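Local coordinates for protein Apc35852 (Geobacillus stearothermophilus, PDB 1U9C) that is of unknown function but belongs to the DJ-1/PfpI family and may act as a chaperone or a cysteine protease, at residues I93-G98 / Y113-F118; F103-N108 / G131-V136; D86-D91 / A119-I124. All blocks are in the same frame, centred on the assembly; numbering follows the deposited sequence.

Interaction 1 of 3, residues I93-G98 / Y113-F118; sequences IFLPGG and YVLQQF
The side chain of I93, on strand 92-95, spreads over three residues of helix 109-120. Its CB lies over one face of the F118 ring, 3.9 Å from the centroid and 20° off the ring normal. This is a CH-pi contact, displaced toward the rim. From CB the short branch ends at I93 CG2, which is 3.7 Å from F118 CD2, with L115 CD2 a little farther. The longer branch runs through CG1, which is anti to the backbone N (chi1 -176°), and stays extended to CD1. I93 CD1 stops 3.8 Å from V114 CG1, with L115 CD2 also beside it. The two segments belong to a beta-alpha-beta crossover. Strand 92-95 leads through helix 109-120 to strand 124-127, its parallel neighbour in the central sheet. Residues 113-118 of the helix run at 134° to 93-95, N to C. With an alanine at F118 the ring would be gone, and a gap would probably open over I93 CB and CG2, with F90 losing a neighbour. Farther along the strand, L95 adds a looser apolar contact, its CD1 4.3 Å from L115 CD2. Beyond L95 the chain turns away from the helix to G98, whose N bonds to the sulfinic acid of modified C129.

Interaction 2 of 3, residues F103-N108 / G131-V136; sequences FDFPDN and GPSGLV
F105 and P106 rest on S133 and G134. The F105 side chain leaves with CG anti to its carbonyl carbon (chi1 -79°), which brings one ring edge against 131-134. G131 O lies at that edge, in the ring plane, 3.9 Å from F105 CD2. Closer to the backbone, F105 CB is 3.8 Å from G134 CA. A side chain at G134 would be tight against the ring, so the glycine suits the close approach. S133 OG sits between its backbone N and carbonyl carbon (chi1 63°). S133 OG packs 3.6 Å from F105 CB; it is hydrogen-bonded to H130 O, and weakly to T101 OG1. P106 lies against S133 O in a CA-H...O contact, 3.4 Å from P106 CA. Two waters lie between the backbones. One is 2.8 Å from G134 O and also reaches F105 O. The other lies within hydrogen-bonding distance of P106 O and the same G134 O. P106 O also accepts from Q112 NE2 and N137 ND2. Segment 103-108 links helix 101-104 to helix 109-120, with a type I turn from F105 to N108. Segment 131-136 follows strand 124-127 and the oxidised C129, and P132 and V136 pack on helix 173-179.

Interaction 3 of 3, residues D86-D91 / A119-I124; sequences DAHGFD and AEDGRI
D91 O accepts the backbone N-H of I124 in a nearly straight hydrogen bond, 3.2 Å from D91 O to I124 N with 170° at the hydrogen. R123 CB lies 3.6 Å from the same D91 O, and its chain then bends at chi3 (141°), which lays the guanidinium across the backbone of 88-91. F90 O sits over one face of that group, 2.8 Å from R123 NE, at too poor an angle for a hydrogen bond. R123 NH1 instead donates to a water in the guanidinium plane, 3.3 Å away. That water also lies 2.7 Å from A87 O and 2.9 Å from D121 OD2, so it joins both segments. D91 OD2 accepts from R7 N, and D91 OD1 stays 4.5 Å from R123 NH2, too far for a salt bridge. In 119-124, G122 closes the end of helix 109-120 in a Schellman motif, with G122 N bonded to A119 O. One backbone bond and one water bridge are the clear polar links; the rest is mostly the R123 side chain packed along 88-91. The charge of R123 is likely to be eased by F90 O and the D91 and D121 carboxylates, without a salt bridge.

The chain first passes 86-91, then strand 92-95, and then 103-108. Helix 109-120 follows. Interaction 1 closes when its residues 113-118 come back over the strand. Interaction 3 closes next, at 119-124, so interaction 1 lies within its loop. Interaction 2 closes last, at 131-136, and crosses both others. Interactions 1 and 3 share helix 109-120 and are joined by backbone pairs, probably hydrogen bonds, between I93 N and I124 O and between F118 O and R123 N. Interactions 1 and 2 meet where L115 and L95 pack on residues 131-136. Interactions 2 and 3 do not touch. Together they tie strands 92-95 and 124-127 to the helix between them and to 131-136, after C129.

Interaction 1 of 3, residues I93-G98 / Y113-F118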
loop_
_atom_site.group_PDB
_atom_site.type_symbol
_atom_site.label_atom_id
_atom_site.label_comp_id
_atom_site.label_asym_id
_atom_site.label_seq_id
_atom_site.Cartn_x
_atom_site.Cartn_y
_atom_site.Cartn_z
ATOM N N ILE A 93 8.961 -1.081 2.851
ATOM C CA ILE A 93 7.993 -0.016 2.455
ATOM C C ILE A 93 6.645 -0.692 2.512
ATOM O O ILE A 93 6.449 -1.859 2.136
ATOM C CB ILE A 93 8.345 0.537 1.043
ATOM C CG1 ILE A 93 7.399 1.692 0.710
ATOM C CG2 ILE A 93 8.298 -0.505 -0.042
ATOM C CD1 ILE A 93 7.824 2.392 -0.611
ATOM N N PHE A 94 5.654 0.105 2.982
ATOM C CA PHE A 94 4.276 -0.335 3.125
ATOM C C PHE A 94 3.330 0.663 2.463
ATOM O O PHE A 94 3.366 1.829 2.816
ATOM C CB PHE A 94 3.967 -0.466 4.627
ATOM C CG PHE A 94 2.717 -1.251 4.919
ATOM C CD1 PHE A 94 2.777 -2.584 5.286
ATOM C CD2 PHE A 94 1.443 -0.688 4.757
ATOM C CE1 PHE A 94 1.626 -3.306 5.514
ATOM C CE2 PHE A 94 0.310 -1.437 4.984
ATOM C CZ PHE A 94 0.436 -2.749 5.363
ATOM N N LEU A 95 2.502 0.170 1.561
ATOM C CA LEU A 95 1.532 0.987 0.804
ATOM C C LEU A 95 0.118 0.658 1.166
ATOM O O LEU A 95 -0.449 -0.308 0.665
ATOM C CB LEU A 95 1.729 0.742 -0.715
ATOM C CG LEU A 95 3.115 1.019 -1.274
ATOM C CD1 LEU A 95 3.127 0.773 -2.786
ATOM C CD2 LEU A 95 3.657 2.272 -0.928
ATOM N N PRO A 96 -0.491 1.429 2.072
ATOM C CA PRO A 96 -1.912 1.307 2.280
ATOM C C PRO A 96 -2.666 1.707 1.016
ATOM O O PRO A 96 -2.162 2.335 0.105
ATOM C CB PRO A 96 -2.165 2.336 3.386
ATOM C CG PRO A 96 -0.853 2.488 4.084
ATOM C CD PRO A 96 0.095 2.459 2.920
ATOM N N GLY A 97 -3.961 1.378 1.037
ATOM C CA GLY A 97 -4.884 1.652 -0.082
ATOM C C GLY A 97 -5.844 2.800 0.079
ATOM O O GLY A 97 -5.517 3.854 0.635
ATOM N N GLY A 98 -7.056 2.568 -0.397
ATOM C CA GLY A 98 -8.029 3.576 -0.730
ATOM C C GLY A 98 -8.024 3.754 -2.248
ATOM O O GLY A 98 -6.979 3.729 -2.868
ATOM N N TYR A 113 10.513 5.044 -8.691
ATOM C CA TYR A 113 11.935 5.019 -8.407
ATOM C C TYR A 113 12.245 4.400 -7.046
ATOM O O TYR A 113 13.107 3.561 -6.898
ATOM C CB TYR A 113 12.470 6.445 -8.435
ATOM C CG TYR A 113 13.944 6.470 -8.162
ATOM C CD1 TYR A 113 14.855 6.338 -9.200
ATOM C CD2 TYR A 113 14.429 6.648 -6.893
ATOM C CE1 TYR A 113 16.221 6.355 -8.956
ATOM C CE2 TYR A 113 15.788 6.636 -6.636
ATOM C CZ TYR A 113 16.674 6.508 -7.675
ATOM O OH TYR A 113 18.036 6.525 -7.405
ATOM N N VAL A 114 11.500 4.783 -6.016
ATOM C CA VAL A 114 11.610 4.192 -4.706
ATOM C C VAL A 114 11.346 2.708 -4.738
ATOM O O VAL A 114 12.180 1.948 -4.199
ATOM C CB VAL A 114 10.687 4.948 -3.722
ATOM C CG1 VAL A 114 10.655 4.221 -2.424
ATOM C CG2 VAL A 114 11.193 6.363 -3.497
ATOM N N LEU A 115 10.276 2.223 -5.347
ATOM C CA LEU A 115 9.949 0.805 -5.347
ATOM C C LEU A 115 11.046 0.058 -6.117
ATOM O O LEU A 115 11.416 -1.039 -5.708
ATOM C CB LEU A 115 8.594 0.562 -5.980
ATOM C CG LEU A 115 7.420 0.964 -5.099
ATOM C CD1 LEU A 115 6.175 1.056 -5.890
ATOM C CD2 LEU A 115 7.248 -0.000 -3.927
ATOM N N GLN A 116 11.546 0.632 -7.195
ATOM C CA GLN A 116 12.652 -0.021 -7.923
ATOM C C GLN A 116 13.843 -0.258 -7.032
ATOM O O GLN A 116 14.452 -1.369 -7.040
ATOM C CB GLN A 116 13.056 0.842 -9.105
ATOM C CG GLN A 116 14.305 0.334 -9.893
ATOM C CD GLN A 116 14.510 1.035 -11.187
ATOM O OE1 GLN A 116 15.507 1.742 -11.391
ATOM N NE2 GLN A 116 13.603 0.813 -12.108
ATOM N N GLN A 117 14.226 0.742 -6.252
ATOM C CA GLN A 117 15.377 0.560 -5.386
ATOM C C GLN A 117 15.132 -0.456 -4.292
ATOM O O GLN A 117 16.017 -1.284 -3.953
ATOM C CB GLN A 117 15.807 1.887 -4.792
ATOM C CG GLN A 117 16.297 2.813 -5.812
ATOM C CD GLN A 117 17.607 2.343 -6.455
ATOM O OE1 GLN A 117 18.547 2.064 -5.732
ATOM N NE2 GLN A 117 17.625 2.211 -7.746
ATOM N N PHE A 118 13.958 -0.407 -3.654
ATOM C CA PHE A 118 13.626 -1.441 -2.683
ATOM C C PHE A 118 13.738 -2.834 -3.279
ATOM O O PHE A 118 14.276 -3.748 -2.642
ATOM C CB PHE A 118 12.222 -1.238 -2.066
ATOM C CG PHE A 118 12.207 -0.282 -0.874
ATOM C CD1 PHE A 118 12.308 1.074 -1.086
ATOM C CD2 PHE A 118 12.016 -0.720 0.378
ATOM C CE1 PHE A 118 12.218 1.965 -0.006
ATOM C CE2 PHE A 118 11.967 0.173 1.470
ATOM C CZ PHE A 118 12.042 1.507 1.234
#

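Interaction 2 of 3, residues F103-N108 / G131-V136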
loop_
_atom_site.group_PDB
_atom_site.type_symbol
_atom_site.label_atom_id
_atom_site.label_comp_id
_atom_site.label_asym_id
_atom_site.label_seq_id
_atom_site.Cartn_x
_atom_site.Cartn_y
_atom_site.Cartn_z
ATOM N N PHE A 103 -5.236 6.792 -8.602
ATOM C CA PHE A 103 -5.017 8.038 -9.352
ATOM C C PHE A 103 -3.687 8.743 -9.108
ATOM O O PHE A 103 -3.278 9.572 -9.937
ATOM C CB PHE A 103 -6.119 9.028 -9.011
ATOM C CG PHE A 103 -7.477 8.522 -9.348
ATOM C CD1 PHE A 103 -8.010 8.726 -10.605
ATOM C CD2 PHE A 103 -8.196 7.799 -8.431
ATOM C CE1 PHE A 103 -9.239 8.240 -10.946
ATOM C CE2 PHE A 103 -9.426 7.323 -8.742
ATOM C CZ PHE A 103 -9.953 7.508 -10.019
ATOM N N ASP A 104 -3.037 8.523 -7.983
ATOM C CA ASP A 104 -1.754 9.198 -7.728
ATOM C C ASP A 104 -0.580 8.234 -7.462
ATOM O O ASP A 104 0.534 8.745 -7.350
ATOM C CB ASP A 104 -1.814 10.295 -6.628
ATOM C CG ASP A 104 -2.151 9.818 -5.234
ATOM O OD1 ASP A 104 -2.467 8.632 -5.035
ATOM O OD2 ASP A 104 -2.012 10.668 -4.286
ATOM N N PHE A 105 -0.777 6.922 -7.388
ATOM C CA PHE A 105 0.360 6.003 -7.276
ATOM C C PHE A 105 0.922 5.457 -8.599
ATOM O O PHE A 105 2.131 5.439 -8.728
ATOM C CB PHE A 105 0.021 4.765 -6.397
ATOM C CG PHE A 105 0.055 4.978 -4.909
ATOM C CD1 PHE A 105 0.184 6.212 -4.307
ATOM C CD2 PHE A 105 0.039 3.855 -4.071
ATOM C CE1 PHE A 105 0.280 6.351 -2.936
ATOM C CE2 PHE A 105 0.110 3.996 -2.720
ATOM C CZ PHE A 105 0.236 5.207 -2.141
ATOM N N PRO A 106 0.118 4.939 -9.536
ATOM C CA PRO A 106 0.711 4.158 -10.610
ATOM C C PRO A 106 1.683 4.886 -11.486
ATOM O O PRO A 106 2.596 4.242 -12.053
ATOM C CB PRO A 106 -0.490 3.624 -11.367
ATOM C CG PRO A 106 -1.580 4.533 -11.077
ATOM C CD PRO A 106 -1.359 4.993 -9.654
ATOM N N ASP A 107 1.455 6.181 -11.739
ATOM C CA ASP A 107 2.270 6.950 -12.655
ATOM C C ASP A 107 3.189 7.933 -11.944
ATOM O O ASP A 107 3.809 8.771 -12.569
ATOM C CB ASP A 107 1.359 7.682 -13.627
ATOM C CG ASP A 107 0.575 6.729 -14.484
ATOM O OD1 ASP A 107 1.143 5.742 -15.001
ATOM O OD2 ASP A 107 -0.623 6.948 -14.739
ATOM N N ASN A 108 3.336 7.797 -10.632
ATOM C CA ASN A 108 4.210 8.715 -9.896
ATOM C C ASN A 108 5.659 8.279 -10.037
ATOM O O ASN A 108 6.022 7.189 -9.598
ATOM C CB ASN A 108 3.816 8.774 -8.444
ATOM C CG ASN A 108 4.619 9.758 -7.696
ATOM O OD1 ASN A 108 5.753 9.458 -7.372
ATOM N ND2 ASN A 108 4.143 11.002 -7.565
ATOM N N GLY A 131 -3.439 -0.388 -2.658
ATOM C CA GLY A 131 -2.020 -0.070 -2.577
ATOM C C GLY A 131 -1.110 -0.681 -3.625
ATOM O O GLY A 131 -0.167 -0.010 -4.041
ATOM N N PRO A 132 -1.369 -1.931 -4.080
ATOM C CA PRO A 132 -0.579 -2.516 -5.171
ATOM C C PRO A 132 -0.603 -1.720 -6.464
ATOM O O PRO A 132 0.156 -2.027 -7.350
ATOM C CB PRO A 132 -1.180 -3.912 -5.363
ATOM C CG PRO A 132 -1.634 -4.256 -3.927
ATOM C CD PRO A 132 -2.235 -2.938 -3.447
ATOM N N SER A 133 -1.508 -0.740 -6.591
ATOM C CA SER A 133 -1.453 0.209 -7.727
ATOM C C SER A 133 -0.070 0.839 -7.913
ATOM O O SER A 133 0.346 1.142 -9.025
ATOM C CB SER A 133 -2.546 1.286 -7.610
ATOM O OG SER A 133 -2.378 2.061 -6.478
ATOM N N GLY A 134 0.659 1.026 -6.806
ATOM C CA GLY A 134 2.005 1.605 -6.867
ATOM C C GLY A 134 2.953 0.688 -7.624
ATOM O O GLY A 134 3.945 1.147 -8.150
ATOM N N LEU A 135 2.616 -0.600 -7.697
ATOM C CA LEU A 135 3.488 -1.588 -8.362
ATOM C C LEU A 135 3.228 -1.743 -9.859
ATOM O O LEU A 135 4.026 -2.400 -10.560
ATOM C CB LEU A 135 3.287 -2.945 -7.718
ATOM C CG LEU A 135 3.867 -3.084 -6.325
ATOM C CD1 LEU A 135 3.203 -4.231 -5.562
ATOM C CD2 LEU A 135 5.404 -3.317 -6.468
ATOM N N VAL A 136 2.127 -1.196 -10.379
ATOM C CA VAL A 136 1.681 -1.596 -11.726
ATOM C C VAL A 136 2.720 -1.262 -12.804
ATOM O O VAL A 136 2.908 -2.051 -13.752
ATOM C CB VAL A 136 0.269 -1.002 -12.024
ATOM C CG1 VAL A 136 -0.032 -0.937 -13.500
ATOM C CG2 VAL A 136 -0.758 -1.855 -11.270
HETATM O O HOH W 1 4.567 3.825 -8.480
HETATM O O HOH W 2 3.701 2.043 -10.866
#

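Interaction 3 of 3, residues D86-D91 / A119-I124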
loop_
_atom_site.group_PDB
_atom_site.type_symbol
_atom_site.label_atom_id
_atom_site.label_comp_id
_atom_site.label_asym_id
_atom_site.label_seq_id
_atom_site.Cartn_x
_atom_site.Cartn_y
_atom_site.Cartn_z
ATOM N N ASP A 86 14.081 8.800 -0.006
ATOM C CA ASP A 86 13.405 7.686 0.721
ATOM C C ASP A 86 13.605 6.322 0.108
ATOM O O ASP A 86 13.142 5.313 0.663
ATOM C CB ASP A 86 11.921 7.968 0.852
ATOM C CG ASP A 86 11.644 9.215 1.645
ATOM O OD1 ASP A 86 12.258 9.477 2.718
ATOM O OD2 ASP A 86 10.728 10.000 1.256
ATOM N N ALA A 87 14.357 6.271 -1.028
ATOM C CA ALA A 87 14.681 5.001 -1.655
ATOM C C ALA A 87 15.670 4.197 -0.863
ATOM O O ALA A 87 15.765 2.994 -1.086
ATOM C CB ALA A 87 15.240 5.214 -3.039
ATOM N N HIS A 88 16.368 4.828 0.091
ATOM C CA HIS A 88 17.368 4.160 0.883
ATOM C C HIS A 88 17.184 4.510 2.348
ATOM O O HIS A 88 16.507 5.501 2.695
ATOM C CB HIS A 88 18.758 4.551 0.370
ATOM C CG HIS A 88 19.002 4.085 -1.036
ATOM N ND1 HIS A 88 18.898 4.911 -2.133
ATOM C CD2 HIS A 88 19.261 2.847 -1.517
ATOM C CE1 HIS A 88 19.147 4.210 -3.233
ATOM N NE2 HIS A 88 19.363 2.951 -2.882
ATOM N N GLY A 89 17.675 3.623 3.213
ATOM C CA GLY A 89 17.610 3.799 4.663
ATOM C C GLY A 89 16.468 3.079 5.362
ATOM O O GLY A 89 16.332 3.199 6.573
ATOM N N PHE A 90 15.649 2.324 4.632
ATOM C CA PHE A 90 14.500 1.608 5.182
ATOM C C PHE A 90 14.572 0.135 4.876
ATOM O O PHE A 90 14.926 -0.240 3.777
ATOM C CB PHE A 90 13.218 2.168 4.600
ATOM C CG PHE A 90 12.978 3.573 4.990
ATOM C CD1 PHE A 90 12.453 3.889 6.217
ATOM C CD2 PHE A 90 13.324 4.610 4.116
ATOM C CE1 PHE A 90 12.318 5.195 6.612
ATOM C CE2 PHE A 90 13.159 5.930 4.490
ATOM C CZ PHE A 90 12.645 6.218 5.738
ATOM N N ASP A 91 14.135 -0.694 5.807
ATOM C CA ASP A 91 14.091 -2.142 5.673
ATOM C C ASP A 91 12.865 -2.627 4.949
ATOM O O ASP A 91 12.850 -3.691 4.377
ATOM C CB ASP A 91 14.179 -2.743 7.048
ATOM C CG ASP A 91 15.384 -2.276 7.756
ATOM O OD1 ASP A 91 16.485 -2.852 7.501
ATOM O OD2 ASP A 91 15.400 -1.363 8.610
ATOM N N ALA A 119 13.222 -3.014 -4.487
ATOM C CA ALA A 119 13.241 -4.314 -5.182
ATOM C C ALA A 119 14.698 -4.719 -5.493
ATOM O O ALA A 119 15.172 -5.825 -5.131
ATOM C CB ALA A 119 12.383 -4.265 -6.424
ATOM N N GLU A 120 15.427 -3.776 -6.062
ATOM C CA GLU A 120 16.836 -4.022 -6.402
ATOM C C GLU A 120 17.632 -4.418 -5.197
ATOM O O GLU A 120 18.629 -5.148 -5.326
ATOM C CB GLU A 120 17.491 -2.734 -6.920
ATOM C CG GLU A 120 17.050 -2.294 -8.294
ATOM C CD GLU A 120 17.730 -3.053 -9.376
ATOM O OE1 GLU A 120 16.970 -3.455 -10.311
ATOM O OE2 GLU A 120 19.003 -3.186 -9.301
ATOM N N ASP A 121 17.254 -3.901 -4.035
ATOM C CA ASP A 121 18.045 -4.063 -2.839
ATOM C C ASP A 121 17.576 -5.175 -1.892
ATOM O O ASP A 121 18.112 -5.313 -0.799
ATOM C CB ASP A 121 18.127 -2.745 -2.056
ATOM C CG ASP A 121 18.801 -1.638 -2.870
ATOM O OD1 ASP A 121 19.485 -1.924 -3.895
ATOM O OD2 ASP A 121 18.673 -0.425 -2.575
ATOM N N GLY A 122 16.565 -5.941 -2.309
ATOM C CA GLY A 122 16.134 -7.105 -1.554
ATOM C C GLY A 122 15.352 -6.759 -0.299
ATOM O O GLY A 122 15.263 -7.571 0.560
ATOM N N ARG A 123 14.776 -5.573 -0.275
ATOM C CA ARG A 123 14.047 -5.149 0.908
ATOM C C ARG A 123 12.577 -5.544 0.746
ATOM O O ARG A 123 12.121 -6.002 -0.297
ATOM C CB ARG A 123 14.337 -3.641 1.069
ATOM C CG ARG A 123 15.868 -3.473 1.638
ATOM C CD ARG A 123 16.357 -2.053 1.732
ATOM N NE ARG A 123 17.163 -1.775 2.931
ATOM C CZ ARG A 123 17.928 -0.684 3.117
ATOM N NH1 ARG A 123 18.033 0.259 2.188
ATOM N NH2 ARG A 123 18.571 -0.518 4.266
ATOM N N ILE A 124 11.846 -5.391 1.825
ATOM C CA ILE A 124 10.470 -5.859 1.852
ATOM C C ILE A 124 9.552 -4.777 1.232
ATOM O O ILE A 124 9.701 -3.573 1.521
ATOM C CB ILE A 124 10.089 -6.131 3.288
ATOM C CG1 ILE A 124 10.941 -7.255 3.878
ATOM C CG2 ILE A 124 8.583 -6.388 3.373
ATOM C CD1 ILE A 124 11.171 -7.139 5.301
HETATM O O HOH W 3 16.613 0.472 -0.769
#